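Long-range contacts in structural protein VP1 (Trichodysplasia spinulosa-associated polyomavirus, PDB 4U60), which forms the pentameric building block of the polyomavirus capsid and binds sialylated glycans such as the GM1 oligosaccharide: residues 86-91 and 273-278; 93-98 and 223-228; 144-149 and 167-172; 176-181 and 189-194. One frame throughout, in Å; residues are numbered along the deposited sequence.

Overall arrangement
Interactions 1 and 2 belong to one antiparallel sheet of the jelly roll and share strand 86-99, which pairs with strand 260-279 in the first and with the short strand 225-226 in the second. Their centres lie about 18 Å apart, and they meet where R274 CD packs on V93 CG2 at 3.5 Å. Interaction 4 joins the outer strands of a small sheet, and interaction 3, its centre about 12 Å away, lies in the loop that follows the middle strand 141-144; F144 packs against W191, and both contacts touch the third subunit. Interactions 2 and 3 are on opposite sides of the chain's centre. The side chain of N148 in interaction 3 lies about 8 Å from a bound sialic acid.

Interaction 1 (86-91 and 273-278); sequences TLTMWE and LRKRTV
E91 faces R274 and R276 across an antiparallel strand pair of the VP1 jelly roll, in which 86-91 runs against 273-278 with their axes 149° apart. The backbone bonds come in three reciprocal sets, L87 with V278, M89 with R276 and E91 with R274, and T88-T277 and W90-K275 are the non-hydrogen-bonded pairs between them. Apolar contacts differ on the two faces. M89 crosses V278 nearly perpendicularly, its SD 3.9 Å from V278 CG1. On the other face the extended K275 chain runs alongside W90 and lays CG over its six-membered ring, 4.0 Å from the centroid, while W90 NE1 bonds P76 O. Nearby, a water bridges T88 OG1 and T277 OG1. The charged group is a salt-bridge network: E91, extended with CG anti to the backbone N (chi1 178°), puts its carboxylate between two guanidinium groups, and each arginine grips it side-on through NE and NH2. G234 N is a further donor to OE2, and R276 NH1 bonds L13 O. So many donors would probably keep E91 ionised. R274 NE and R276 NE reach E91 OE1 from opposite faces of the carboxylate plane, each at 2.9 Å.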
loop_
_atom_site.group_PDB
_atom_site.type_symbol
_atom_site.label_atom_id
_atom_site.label_comp_id
_atom_site.label_asym_id
_atom_site.label_seq_id
_atom_site.Cartn_x
_atom_site.Cartn_y
_atom_site.Cartn_z
ATOM N N THR C 86 16.540 38.642 -28.169
ATOM C CA THR C 86 16.138 37.372 -27.559
ATOM C C THR C 86 17.340 36.452 -27.495
ATOM O O THR C 86 18.327 36.646 -28.216
ATOM C CB THR C 86 15.022 36.663 -28.354
ATOM O OG1 THR C 86 15.503 36.315 -29.662
ATOM C CG2 THR C 86 13.799 37.566 -28.475
ATOM N N LEU C 87 17.240 35.457 -26.617
ATOM C CA LEU C 87 18.262 34.433 -26.472
ATOM C C LEU C 87 17.595 33.061 -26.436
ATOM O O LEU C 87 16.377 32.953 -26.358
ATOM C CB LEU C 87 19.082 34.668 -25.201
ATOM C CG LEU C 87 19.950 35.931 -25.148
ATOM C CD1 LEU C 87 20.553 36.090 -23.759
ATOM C CD2 LEU C 87 21.045 35.920 -26.215
ATOM N N THR C 88 18.411 32.024 -26.547
ATOM C CA THR C 88 17.928 30.652 -26.501
ATOM C C THR C 88 18.441 30.013 -25.228
ATOM O O THR C 88 19.584 30.243 -24.832
ATOM C CB THR C 88 18.408 29.844 -27.720
ATOM O OG1 THR C 88 18.188 30.602 -28.921
ATOM C CG2 THR C 88 17.668 28.492 -27.790
ATOM N N MET C 89 17.583 29.224 -24.586
ATOM C CA MET C 89 17.958 28.437 -23.422
ATOM C C MET C 89 17.504 26.994 -23.628
ATOM O O MET C 89 16.523 26.752 -24.326
ATOM C CB MET C 89 17.289 28.986 -22.167
ATOM C CG MET C 89 17.670 30.414 -21.845
ATOM S SD MET C 89 16.981 30.954 -20.264
ATOM C CE MET C 89 18.077 30.127 -19.127
ATOM N N TRP C 90 18.233 26.061 -23.031
ATOM C CA TRP C 90 17.805 24.660 -22.976
ATOM C C TRP C 90 16.746 24.537 -21.903
ATOM O O TRP C 90 16.920 25.024 -20.786
ATOM C CB TRP C 90 18.967 23.719 -22.660
ATOM C CG TRP C 90 19.927 23.580 -23.790
ATOM C CD1 TRP C 90 21.192 24.075 -23.862
ATOM C CD2 TRP C 90 19.684 22.916 -25.036
ATOM N NE1 TRP C 90 21.765 23.748 -25.081
ATOM C CE2 TRP C 90 20.851 23.034 -25.811
ATOM C CE3 TRP C 90 18.592 22.211 -25.559
ATOM C CZ2 TRP C 90 20.963 22.475 -27.094
ATOM C CZ3 TRP C 90 18.702 21.657 -26.821
ATOM C CH2 TRP C 90 19.877 21.798 -27.580
ATOM N N GLU C 91 15.639 23.890 -22.258
ATOM C CA GLU C 91 14.532 23.654 -21.337
ATOM C C GLU C 91 14.449 22.148 -21.104
ATOM O O GLU C 91 14.343 21.396 -22.053
ATOM C CB GLU C 91 13.253 24.140 -21.996
ATOM C CG GLU C 91 11.982 23.942 -21.197
ATOM C CD GLU C 91 10.748 24.322 -21.982
ATOM O OE1 GLU C 91 10.878 24.704 -23.170
ATOM O OE2 GLU C 91 9.635 24.248 -21.412
ATOM N N LEU C 273 15.965 17.552 -23.434
ATOM C CA LEU C 273 15.900 19.023 -23.419
ATOM C C LEU C 273 15.585 19.560 -24.789
ATOM O O LEU C 273 15.885 18.918 -25.811
ATOM C CB LEU C 273 17.206 19.657 -22.939
ATOM C CG LEU C 273 17.666 19.203 -21.554
ATOM C CD1 LEU C 273 18.767 18.166 -21.714
ATOM C CD2 LEU C 273 18.171 20.350 -20.712
ATOM N N ARG C 274 14.991 20.748 -24.808
ATOM C CA ARG C 274 14.587 21.389 -26.035
ATOM C C ARG C 274 14.966 22.856 -25.986
ATOM O O ARG C 274 15.115 23.435 -24.909
ATOM C CB ARG C 274 13.082 21.235 -26.269
ATOM C CG ARG C 274 12.198 22.005 -25.299
ATOM C CD ARG C 274 10.728 21.739 -25.550
ATOM N NE ARG C 274 9.879 22.351 -24.530
ATOM C CZ ARG C 274 8.586 22.056 -24.330
ATOM N NH1 ARG C 274 7.967 21.158 -25.078
ATOM N NH2 ARG C 274 7.901 22.669 -23.382
ATOM N N LYS C 275 15.115 23.452 -27.158
ATOM C CA LYS C 275 15.468 24.856 -27.238
ATOM C C LYS C 275 14.248 25.738 -27.041
ATOM O O LYS C 275 13.230 25.559 -27.713
ATOM C CB LYS C 275 16.109 25.187 -28.582
ATOM C CG LYS C 275 17.525 24.675 -28.732
ATOM C CD LYS C 275 18.104 25.064 -30.086
ATOM C CE LYS C 275 19.427 24.352 -30.333
ATOM N NZ LYS C 275 19.949 24.623 -31.699
ATOM N N ARG C 276 14.390 26.702 -26.133
ATOM C CA ARG C 276 13.344 27.670 -25.818
ATOM C C ARG C 276 13.866 29.103 -25.985
ATOM O O ARG C 276 14.901 29.473 -25.432
ATOM C CB ARG C 276 12.879 27.475 -24.380
ATOM C CG ARG C 276 11.920 28.542 -23.860
ATOM C CD ARG C 276 10.514 28.368 -24.409
ATOM N NE ARG C 276 9.807 27.299 -23.706
ATOM C CZ ARG C 276 8.482 27.199 -23.573
ATOM N NH1 ARG C 276 7.669 28.102 -24.112
ATOM N NH2 ARG C 276 7.970 26.183 -22.880
ATOM N N THR C 277 13.122 29.914 -26.723
ATOM C CA THR C 277 13.462 31.335 -26.850
ATOM C C THR C 277 12.974 32.101 -25.622
ATOM O O THR C 277 11.886 31.840 -25.106
ATOM C CB THR C 277 12.880 31.929 -28.143
ATOM O OG1 THR C 277 13.355 31.169 -29.259
ATOM C CG2 THR C 277 13.305 33.417 -28.316
ATOM N N VAL C 278 13.800 33.041 -25.154
ATOM C CA VAL C 278 13.489 33.892 -24.007
ATOM C C VAL C 278 13.829 35.355 -24.339
ATOM O O VAL C 278 14.671 35.644 -25.190
ATOM C CB VAL C 278 14.243 33.450 -22.727
ATOM C CG1 VAL C 278 13.972 31.978 -22.448
ATOM C CG2 VAL C 278 15.748 33.686 -22.834
HETATM O O HOH W 1 15.908 31.478 -29.992
#

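Interaction 2 (93-98 and 223-228); sequences VSVKTE and VTTVLL
K96 lays its aliphatic chain against V223 and T224 where the 223-228 segment joins the edge of strand 86-99, antiparallel to it, in the jelly-roll sheet. At V223 the carbonyl oxygen lies 3.6 Å from K96 CG, and it also accepts from a water that is held by T97 N and T225 OG1. T224 splits its branches: OG1 sits 3.6 Å from K96 CG, while CG2 reaches S94 CB at 3.7 Å. Beyond them K96 bends at chi3 (76°) and its NZ bonds N221 O. T225 forms the hydrogen-bonded pair with V95, T225 N giving to V95 O at 2.8 Å and V95 N returning to T225 O; the two side chains lie side by side, with V95 CG1 3.8 Å from T225 CB. V226 pairs with S94 without hydrogen bonds. L227 N then reaches V93 O at 2.9 Å from well above the carbonyl plane, where V93 and S94 form a classic beta bulge opposite L272. L227 CD2 turns in to V95 CG1 at 4.0 Å, and L228 CD2 brushes V93. T225 and L227 also pack on Y204. Across these two segments the direct polar grip is main-chain, while side chains add mainly van der Waals contact.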
loop_
_atom_site.group_PDB
_atom_site.type_symbol
_atom_site.label_atom_id
_atom_site.label_comp_id
_atom_site.label_asym_id
_atom_site.label_seq_id
_atom_site.Cartn_x
_atom_site.Cartn_y
_atom_site.Cartn_z
ATOM N N VAL C 93 12.632 18.945 -20.407
ATOM C CA VAL C 93 11.251 18.562 -20.692
ATOM C C VAL C 93 10.823 17.352 -19.847
ATOM O O VAL C 93 9.713 17.306 -19.352
ATOM C CB VAL C 93 11.102 18.171 -22.171
ATOM C CG1 VAL C 93 9.686 17.695 -22.472
ATOM C CG2 VAL C 93 11.485 19.332 -23.085
ATOM N N SER C 94 11.720 16.393 -19.712
ATOM C CA SER C 94 11.407 15.134 -19.036
ATOM C C SER C 94 12.669 14.423 -18.625
ATOM O O SER C 94 13.749 14.680 -19.168
ATOM C CB SER C 94 10.587 14.226 -19.979
ATOM O OG SER C 94 11.307 13.891 -21.158
ATOM N N VAL C 95 12.512 13.486 -17.684
ATOM C CA VAL C 95 13.627 12.660 -17.229
ATOM C C VAL C 95 13.150 11.229 -17.038
ATOM O O VAL C 95 12.047 11.005 -16.526
ATOM C CB VAL C 95 14.270 13.194 -15.934
ATOM C CG1 VAL C 95 13.247 13.315 -14.799
ATOM C CG2 VAL C 95 15.458 12.331 -15.526
ATOM N N LYS C 96 13.979 10.285 -17.462
ATOM C CA LYS C 96 13.834 8.872 -17.086
ATOM C C LYS C 96 14.945 8.629 -16.079
ATOM O O LYS C 96 16.117 8.815 -16.372
ATOM C CB LYS C 96 13.978 7.959 -18.302
ATOM C CG LYS C 96 12.980 8.259 -19.411
ATOM C CD LYS C 96 13.098 7.309 -20.594
ATOM C CE LYS C 96 12.500 5.941 -20.316
ATOM N NZ LYS C 96 12.790 4.961 -21.393
ATOM N N THR C 97 14.589 8.227 -14.876
ATOM C CA THR C 97 15.600 7.994 -13.847
ATOM C C THR C 97 15.327 6.674 -13.140
ATOM O O THR C 97 14.157 6.304 -12.953
ATOM C CB THR C 97 15.651 9.190 -12.854
ATOM O OG1 THR C 97 16.631 8.980 -11.837
ATOM C CG2 THR C 97 14.296 9.458 -12.196
ATOM N N GLU C 98 16.400 6.013 -12.708
ATOM C CA GLU C 98 16.342 4.693 -12.076
ATOM C C GLU C 98 17.417 4.562 -11.062
ATOM O O GLU C 98 18.530 5.072 -11.248
ATOM C CB GLU C 98 16.614 3.562 -13.071
ATOM C CG GLU C 98 15.758 3.493 -14.290
ATOM C CD GLU C 98 16.254 2.450 -15.275
ATOM O OE1 GLU C 98 16.198 2.777 -16.466
ATOM O OE2 GLU C 98 16.622 1.307 -14.880
ATOM N N VAL C 223 9.562 4.290 -17.521
ATOM C CA VAL C 223 8.829 5.403 -16.885
ATOM C C VAL C 223 9.498 6.757 -17.168
ATOM O O VAL C 223 10.696 6.942 -16.901
ATOM C CB VAL C 223 8.710 5.198 -15.361
ATOM C CG1 VAL C 223 8.078 6.408 -14.691
ATOM C CG2 VAL C 223 7.904 3.943 -15.040
ATOM N N THR C 224 8.707 7.689 -17.686
ATOM C CA THR C 224 9.167 9.049 -18.011
ATOM C C THR C 224 8.500 10.015 -17.029
ATOM O O THR C 224 7.284 9.971 -16.838
ATOM C CB THR C 224 8.799 9.388 -19.453
ATOM O OG1 THR C 224 9.530 8.531 -20.345
ATOM C CG2 THR C 224 9.150 10.850 -19.786
ATOM N N THR C 225 9.297 10.849 -16.385
ATOM C CA THR C 225 8.788 11.872 -15.465
ATOM C C THR C 225 8.787 13.218 -16.212
ATOM O O THR C 225 9.826 13.665 -16.655
ATOM C CB THR C 225 9.690 11.987 -14.239
ATOM O OG1 THR C 225 9.785 10.707 -13.582
ATOM C CG2 THR C 225 9.155 13.039 -13.287
ATOM N N VAL C 226 7.621 13.814 -16.381
ATOM C CA VAL C 226 7.480 15.095 -17.059
ATOM C C VAL C 226 7.946 16.206 -16.114
ATOM O O VAL C 226 7.509 16.276 -14.969
ATOM C CB VAL C 226 6.017 15.315 -17.498
ATOM C CG1 VAL C 226 5.827 16.707 -18.089
ATOM C CG2 VAL C 226 5.596 14.247 -18.504
ATOM N N LEU C 227 8.858 17.049 -16.606
ATOM C CA LEU C 227 9.415 18.163 -15.833
ATOM C C LEU C 227 8.738 19.511 -16.121
ATOM O O LEU C 227 9.046 20.522 -15.482
ATOM C CB LEU C 227 10.929 18.261 -16.073
ATOM C CG LEU C 227 11.752 17.043 -15.631
ATOM C CD1 LEU C 227 13.166 17.162 -16.188
ATOM C CD2 LEU C 227 11.795 16.931 -14.116
ATOM N N LEU C 228 7.839 19.530 -17.092
ATOM C CA LEU C 228 7.067 20.738 -17.392
ATOM C C LEU C 228 6.170 21.119 -16.211
ATOM O O LEU C 228 5.585 20.260 -15.554
ATOM C CB LEU C 228 6.213 20.511 -18.627
ATOM C CG LEU C 228 6.969 20.126 -19.909
ATOM C CD1 LEU C 228 6.002 20.093 -21.085
ATOM C CD2 LEU C 228 8.121 21.073 -20.211
HETATM O O HOH W 2 11.503 8.356 -14.379
#

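Interaction 3 (144-149 and 167-172); sequences FLTGNY and QSTQGL. With GOL (glycerol), chain M.
Y149 and Q167 stack in a buried loop-to-loop contact, within the long excursion of the jelly roll that joins strand 141-144 to strand 177-179: the 144-149 turn wraps round the 3-10 segment 167-170. The Q167 backbone lies over one face of the tyrosine ring, CA 3.9 Å from its centroid, and the side-chain amide carries on over the ring toward CZ and OH, stacked with its plane 26° from the ring. Y149 OH and Q167 NE2 both find their polar partner in D41 of the third subunit. T169 touches both F144 and Y149. Its CB meets the edge of the F144 ring, 3.5 Å from CE2, and its OG1 comes 3.3 Å from Y149 CB. That hydroxyl sits between the backbone N and the carbonyl carbon (chi1 64°), where it bonds H166 O and takes a hydrogen from a water shared with Y149 O. T169 O accepts from T146 N at 3.0 Å. A second water ties F144 O to G171 O, and L145 CD1 rests on that same glycine oxygen. T146 OG1 accepts from N148 N, an ST turn that helps set the bend. Q170 runs extended across this bend; its NE2 goes to Y43 O of the third subunit and to a glycerol, probably from the crystallisation liquor. The contact thus lies at that subunit interface, and N148 ND2 holds D58 of the glycan pocket. Q170 OE1 receives Y149 N at 2.9 Å, at a lone pair within the amide plane.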
loop_
_atom_site.group_PDB
_atom_site.type_symbol
_atom_site.label_atom_id
_atom_site.label_comp_id
_atom_site.label_asym_id
_atom_site.label_seq_id
_atom_site.Cartn_x
_atom_site.Cartn_y
_atom_site.Cartn_z
ATOM N N PHE C 144 18.176 24.834 5.768
ATOM C CA PHE C 144 18.719 24.100 6.909
ATOM C C PHE C 144 17.582 23.724 7.855
ATOM O O PHE C 144 16.749 24.562 8.223
ATOM C CB PHE C 144 19.732 24.980 7.642
ATOM C CG PHE C 144 20.528 24.270 8.700
ATOM C CD1 PHE C 144 21.612 23.498 8.365
ATOM C CD2 PHE C 144 20.187 24.389 10.039
ATOM C CE1 PHE C 144 22.372 22.856 9.329
ATOM C CE2 PHE C 144 20.939 23.751 11.014
ATOM C CZ PHE C 144 21.994 22.959 10.657
ATOM N N LEU C 145 17.560 22.466 8.280
ATOM C CA LEU C 145 16.640 22.019 9.339
ATOM C C LEU C 145 17.182 20.738 9.920
ATOM O O LEU C 145 17.512 19.816 9.174
ATOM C CB LEU C 145 15.212 21.830 8.819
ATOM C CG LEU C 145 14.149 21.604 9.898
ATOM C CD1 LEU C 145 12.785 22.086 9.442
ATOM C CD2 LEU C 145 14.072 20.169 10.363
ATOM N N THR C 146 17.311 20.684 11.243
ATOM C CA THR C 146 17.974 19.577 11.910
ATOM C C THR C 146 17.177 19.048 13.091
ATOM O O THR C 146 16.408 19.775 13.735
ATOM C CB THR C 146 19.381 19.978 12.422
ATOM O OG1 THR C 146 19.999 18.864 13.084
ATOM C CG2 THR C 146 19.322 21.181 13.369
ATOM N N GLY C 147 17.379 17.771 13.389
ATOM C CA GLY C 147 16.851 17.151 14.586
ATOM C C GLY C 147 17.528 17.596 15.872
ATOM O O GLY C 147 17.002 17.367 16.963
ATOM N N ASN C 148 18.722 18.163 15.752
ATOM C CA ASN C 148 19.494 18.604 16.932
ATOM C C ASN C 148 20.338 19.809 16.579
ATOM O O ASN C 148 21.340 19.691 15.887
ATOM C CB ASN C 148 20.408 17.472 17.469
ATOM C CG ASN C 148 21.264 17.914 18.647
ATOM O OD1 ASN C 148 21.019 18.959 19.248
ATOM N ND2 ASN C 148 22.285 17.130 18.977
ATOM N N TYR C 149 19.935 20.984 17.066
ATOM C CA TYR C 149 20.654 22.204 16.700
ATOM C C TYR C 149 22.106 22.194 17.103
ATOM O O TYR C 149 22.922 22.902 16.505
ATOM C CB TYR C 149 19.965 23.444 17.278
ATOM C CG TYR C 149 20.215 23.756 18.747
ATOM C CD1 TYR C 149 19.399 23.231 19.740
ATOM C CD2 TYR C 149 21.252 24.606 19.137
ATOM C CE1 TYR C 149 19.611 23.509 21.093
ATOM C CE2 TYR C 149 21.478 24.901 20.478
ATOM C CZ TYR C 149 20.642 24.367 21.453
ATOM O OH TYR C 149 20.866 24.661 22.781
ATOM N N GLN C 167 18.929 27.303 18.514
ATOM C CA GLN C 167 17.745 26.527 18.832
ATOM C C GLN C 167 16.714 26.461 17.703
ATOM O O GLN C 167 16.064 25.439 17.497
ATOM C CB GLN C 167 17.063 27.096 20.080
ATOM C CG GLN C 167 17.746 26.741 21.398
ATOM C CD GLN C 167 18.877 27.654 21.805
ATOM O OE1 GLN C 167 19.345 28.530 21.042
ATOM N NE2 GLN C 167 19.335 27.464 23.037
ATOM N N SER C 168 16.563 27.566 17.003
ATOM C CA SER C 168 15.501 27.740 16.020
ATOM C C SER C 168 15.674 26.876 14.795
ATOM O O SER C 168 14.713 26.697 14.022
ATOM C CB SER C 168 15.416 29.206 15.612
ATOM O OG SER C 168 16.650 29.654 15.028
ATOM N N THR C 169 16.851 26.280 14.625
ATOM C CA THR C 169 17.106 25.441 13.453
ATOM C C THR C 169 16.479 24.047 13.538
ATOM O O THR C 169 16.580 23.272 12.593
ATOM C CB THR C 169 18.609 25.293 13.164
ATOM O OG1 THR C 169 19.233 24.603 14.256
ATOM C CG2 THR C 169 19.245 26.643 12.918
ATOM N N GLN C 170 15.819 23.729 14.662
ATOM C CA GLN C 170 14.997 22.522 14.764
ATOM C C GLN C 170 13.610 22.715 14.133
ATOM O O GLN C 170 12.887 21.730 13.943
ATOM C CB GLN C 170 14.922 22.009 16.206
ATOM C CG GLN C 170 16.277 21.552 16.683
ATOM C CD GLN C 170 16.359 21.054 18.099
ATOM O OE1 GLN C 170 17.460 20.763 18.577
ATOM N NE2 GLN C 170 15.209 20.925 18.783
ATOM N N GLY C 171 13.307 23.968 13.798
ATOM C CA GLY C 171 12.159 24.354 12.983
ATOM C C GLY C 171 12.709 24.981 11.717
ATOM O O GLY C 171 13.867 24.756 11.357
ATOM N N LEU C 172 11.893 25.801 11.062
ATOM C CA LEU C 172 12.322 26.493 9.849
ATOM C C LEU C 172 12.768 27.902 10.235
ATOM O O LEU C 172 11.954 28.740 10.636
ATOM C CB LEU C 172 11.177 26.518 8.828
ATOM C CG LEU C 172 11.546 26.794 7.363
ATOM C CD1 LEU C 172 10.359 26.469 6.462
ATOM C CD2 LEU C 172 12.029 28.220 7.131
HETATM C C1 GOL M . 15.161 16.532 22.134
HETATM O O1 GOL M . 15.771 15.913 23.283
HETATM C C2 GOL M . 16.137 17.483 21.440
HETATM O O2 GOL M . 15.549 18.757 21.193
HETATM C C3 GOL M . 16.539 16.952 20.085
HETATM O O3 GOL M . 17.955 16.993 19.970
HETATM O O HOH W 3 16.012 26.128 10.342
HETATM O O HOH W 4 21.961 24.905 14.707
#

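Interaction 4 (176-181 and 189-194); sequences YKQKLT and ECWCPD
Strands 177-179 and 191-193 are the outer members of a small three-stranded antiparallel sheet, with 141-144 between them; no backbone hydrogen bond joins the two segments, whose touching parts run 88° apart, and side chains make most of the contact, K177 with D194 and Q178 with W191. The apolar half is a CH-pi contact: Q178 CB lies over one face of W191, 3.9 Å from the centroid of the six-membered ring, and CG follows at 3.5 Å from CH2. The glutamine then bends at chi2, which leads the amide away from the ring; the amide stands almost perpendicular to the indole. There OE1 accepts from K179 N at 2.8 Å, in the carbonyl plane and on a lone pair, which helps fix the amide's rotation. The indole also has C of K177 3.8 Å from CZ3. Its NE1 bond to V160 O and its edge-to-face contacts with F144 and F186 link W191 to strand 141-144 and to the neighbouring loops. S103 of the third subunit bonds W191 O on strand 191-193. The polar half is a salt bridge. K177 stretches out fully beyond CG to cross D194 at about a right angle, and S196 OG bonds D194 OD1. K177 NZ meets D194 OD2 on the syn side at 2.8 Å, 25° out of the carboxylate plane.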
loop_
_atom_site.group_PDB
_atom_site.type_symbol
_atom_site.label_atom_id
_atom_site.label_comp_id
_atom_site.label_asym_id
_atom_site.label_seq_id
_atom_site.Cartn_x
_atom_site.Cartn_y
_atom_site.Cartn_z
ATOM N N TYR C 176 18.871 30.502 7.546
ATOM C CA TYR C 176 19.829 29.411 7.372
ATOM C C TYR C 176 19.521 28.662 6.061
ATOM O O TYR C 176 18.756 27.686 6.026
ATOM C CB TYR C 176 19.754 28.436 8.555
ATOM C CG TYR C 176 20.343 28.907 9.865
ATOM C CD1 TYR C 176 19.697 29.842 10.651
ATOM C CD2 TYR C 176 21.543 28.373 10.336
ATOM C CE1 TYR C 176 20.239 30.276 11.848
ATOM C CE2 TYR C 176 22.086 28.777 11.542
ATOM C CZ TYR C 176 21.439 29.724 12.304
ATOM O OH TYR C 176 21.986 30.140 13.502
ATOM N N LYS C 177 20.093 29.153 4.973
ATOM C CA LYS C 177 19.876 28.587 3.646
ATOM C C LYS C 177 21.219 28.351 2.948
ATOM O O LYS C 177 22.277 28.758 3.449
ATOM C CB LYS C 177 18.965 29.515 2.835
ATOM C CG LYS C 177 17.542 29.584 3.377
ATOM C CD LYS C 177 16.613 30.433 2.540
ATOM C CE LYS C 177 15.179 30.344 3.050
ATOM N NZ LYS C 177 14.248 30.851 2.021
ATOM N N GLN C 178 21.181 27.676 1.801
ATOM C CA GLN C 178 22.387 27.356 1.029
ATOM C C GLN C 178 21.937 26.932 -0.355
ATOM O O GLN C 178 20.742 26.879 -0.634
ATOM C CB GLN C 178 23.217 26.242 1.686
ATOM C CG GLN C 178 24.509 26.701 2.357
ATOM C CD GLN C 178 25.595 27.027 1.343
ATOM O OE1 GLN C 178 25.346 27.093 0.133
ATOM N NE2 GLN C 178 26.822 27.219 1.832
ATOM N N LYS C 179 22.911 26.645 -1.204
ATOM C CA LYS C 179 22.668 26.058 -2.517
ATOM C C LYS C 179 23.558 24.845 -2.655
ATOM O O LYS C 179 24.697 24.858 -2.210
ATOM C CB LYS C 179 23.009 27.048 -3.628
ATOM C CG LYS C 179 22.086 28.252 -3.642
ATOM C CD LYS C 179 22.304 29.138 -4.839
ATOM C CE LYS C 179 21.315 30.287 -4.827
ATOM N NZ LYS C 179 21.578 31.201 -5.956
ATOM N N LEU C 180 23.029 23.805 -3.276
ATOM C CA LEU C 180 23.747 22.549 -3.451
ATOM C C LEU C 180 24.737 22.677 -4.603
ATOM O O LEU C 180 24.413 22.416 -5.767
ATOM C CB LEU C 180 22.764 21.415 -3.693
ATOM C CG LEU C 180 23.317 19.990 -3.885
ATOM C CD1 LEU C 180 24.351 19.639 -2.829
ATOM C CD2 LEU C 180 22.191 18.966 -3.911
ATOM N N THR C 181 25.955 23.088 -4.254
ATOM C CA THR C 181 27.016 23.380 -5.222
ATOM C C THR C 181 28.231 22.459 -5.143
ATOM O O THR C 181 29.218 22.682 -5.851
ATOM C CB THR C 181 27.483 24.824 -5.029
ATOM O OG1 THR C 181 27.888 25.000 -3.667
ATOM C CG2 THR C 181 26.353 25.813 -5.360
ATOM N N GLU C 189 21.010 15.073 6.607
ATOM C CA GLU C 189 20.360 15.210 7.911
ATOM C C GLU C 189 20.046 16.651 8.287
ATOM O O GLU C 189 19.233 16.874 9.164
ATOM C CB GLU C 189 21.214 14.608 9.030
ATOM C CG GLU C 189 22.484 15.360 9.352
ATOM C CD GLU C 189 23.229 14.763 10.524
ATOM O OE1 GLU C 189 23.332 13.529 10.584
ATOM O OE2 GLU C 189 23.706 15.516 11.388
ATOM N N CYS C 190 20.702 17.627 7.656
ATOM C CA CYS C 190 20.486 19.032 8.046
ATOM C C CYS C 190 20.133 19.968 6.913
ATOM O O CYS C 190 19.857 21.139 7.170
ATOM C CB CYS C 190 21.667 19.553 8.855
ATOM S SG CYS C 190 23.235 19.592 7.973
ATOM N N TRP C 191 20.126 19.468 5.681
ATOM C CA TRP C 191 19.742 20.282 4.530
ATOM C C TRP C 191 18.641 19.590 3.754
ATOM O O TRP C 191 18.770 18.416 3.416
ATOM C CB TRP C 191 20.901 20.494 3.554
ATOM C CG TRP C 191 22.078 21.280 4.087
ATOM C CD1 TRP C 191 23.339 20.802 4.337
ATOM C CD2 TRP C 191 22.123 22.692 4.384
ATOM N NE1 TRP C 191 24.149 21.810 4.802
ATOM C CE2 TRP C 191 23.435 22.986 4.811
ATOM C CE3 TRP C 191 21.186 23.724 4.322
ATOM C CZ2 TRP C 191 23.827 24.273 5.182
ATOM C CZ3 TRP C 191 21.558 24.994 4.688
ATOM C CH2 TRP C 191 22.881 25.263 5.111
ATOM N N CYS C 192 17.610 20.357 3.404
ATOM C CA CYS C 192 16.495 19.855 2.613
ATOM C C CYS C 192 16.174 20.877 1.501
ATOM O O CYS C 192 16.666 22.013 1.512
ATOM C CB CYS C 192 15.269 19.663 3.519
ATOM S SG CYS C 192 14.665 21.152 4.356
ATOM N N PRO C 193 15.342 20.491 0.536
ATOM C CA PRO C 193 14.974 21.500 -0.455
ATOM C C PRO C 193 14.231 22.662 0.177
ATOM O O PRO C 193 13.390 22.461 1.066
ATOM C CB PRO C 193 14.079 20.715 -1.439
ATOM C CG PRO C 193 14.520 19.314 -1.285
ATOM C CD PRO C 193 14.819 19.163 0.188
ATOM N N ASP C 194 14.525 23.875 -0.281
ATOM C CA ASP C 194 13.828 25.075 0.188
ATOM C C ASP C 194 12.556 25.243 -0.635
ATOM O O ASP C 194 12.609 25.627 -1.815
ATOM C CB ASP C 194 14.739 26.285 0.008
ATOM C CG ASP C 194 14.103 27.591 0.433
ATOM O OD1 ASP C 194 12.916 27.626 0.807
ATOM O OD2 ASP C 194 14.798 28.626 0.336
#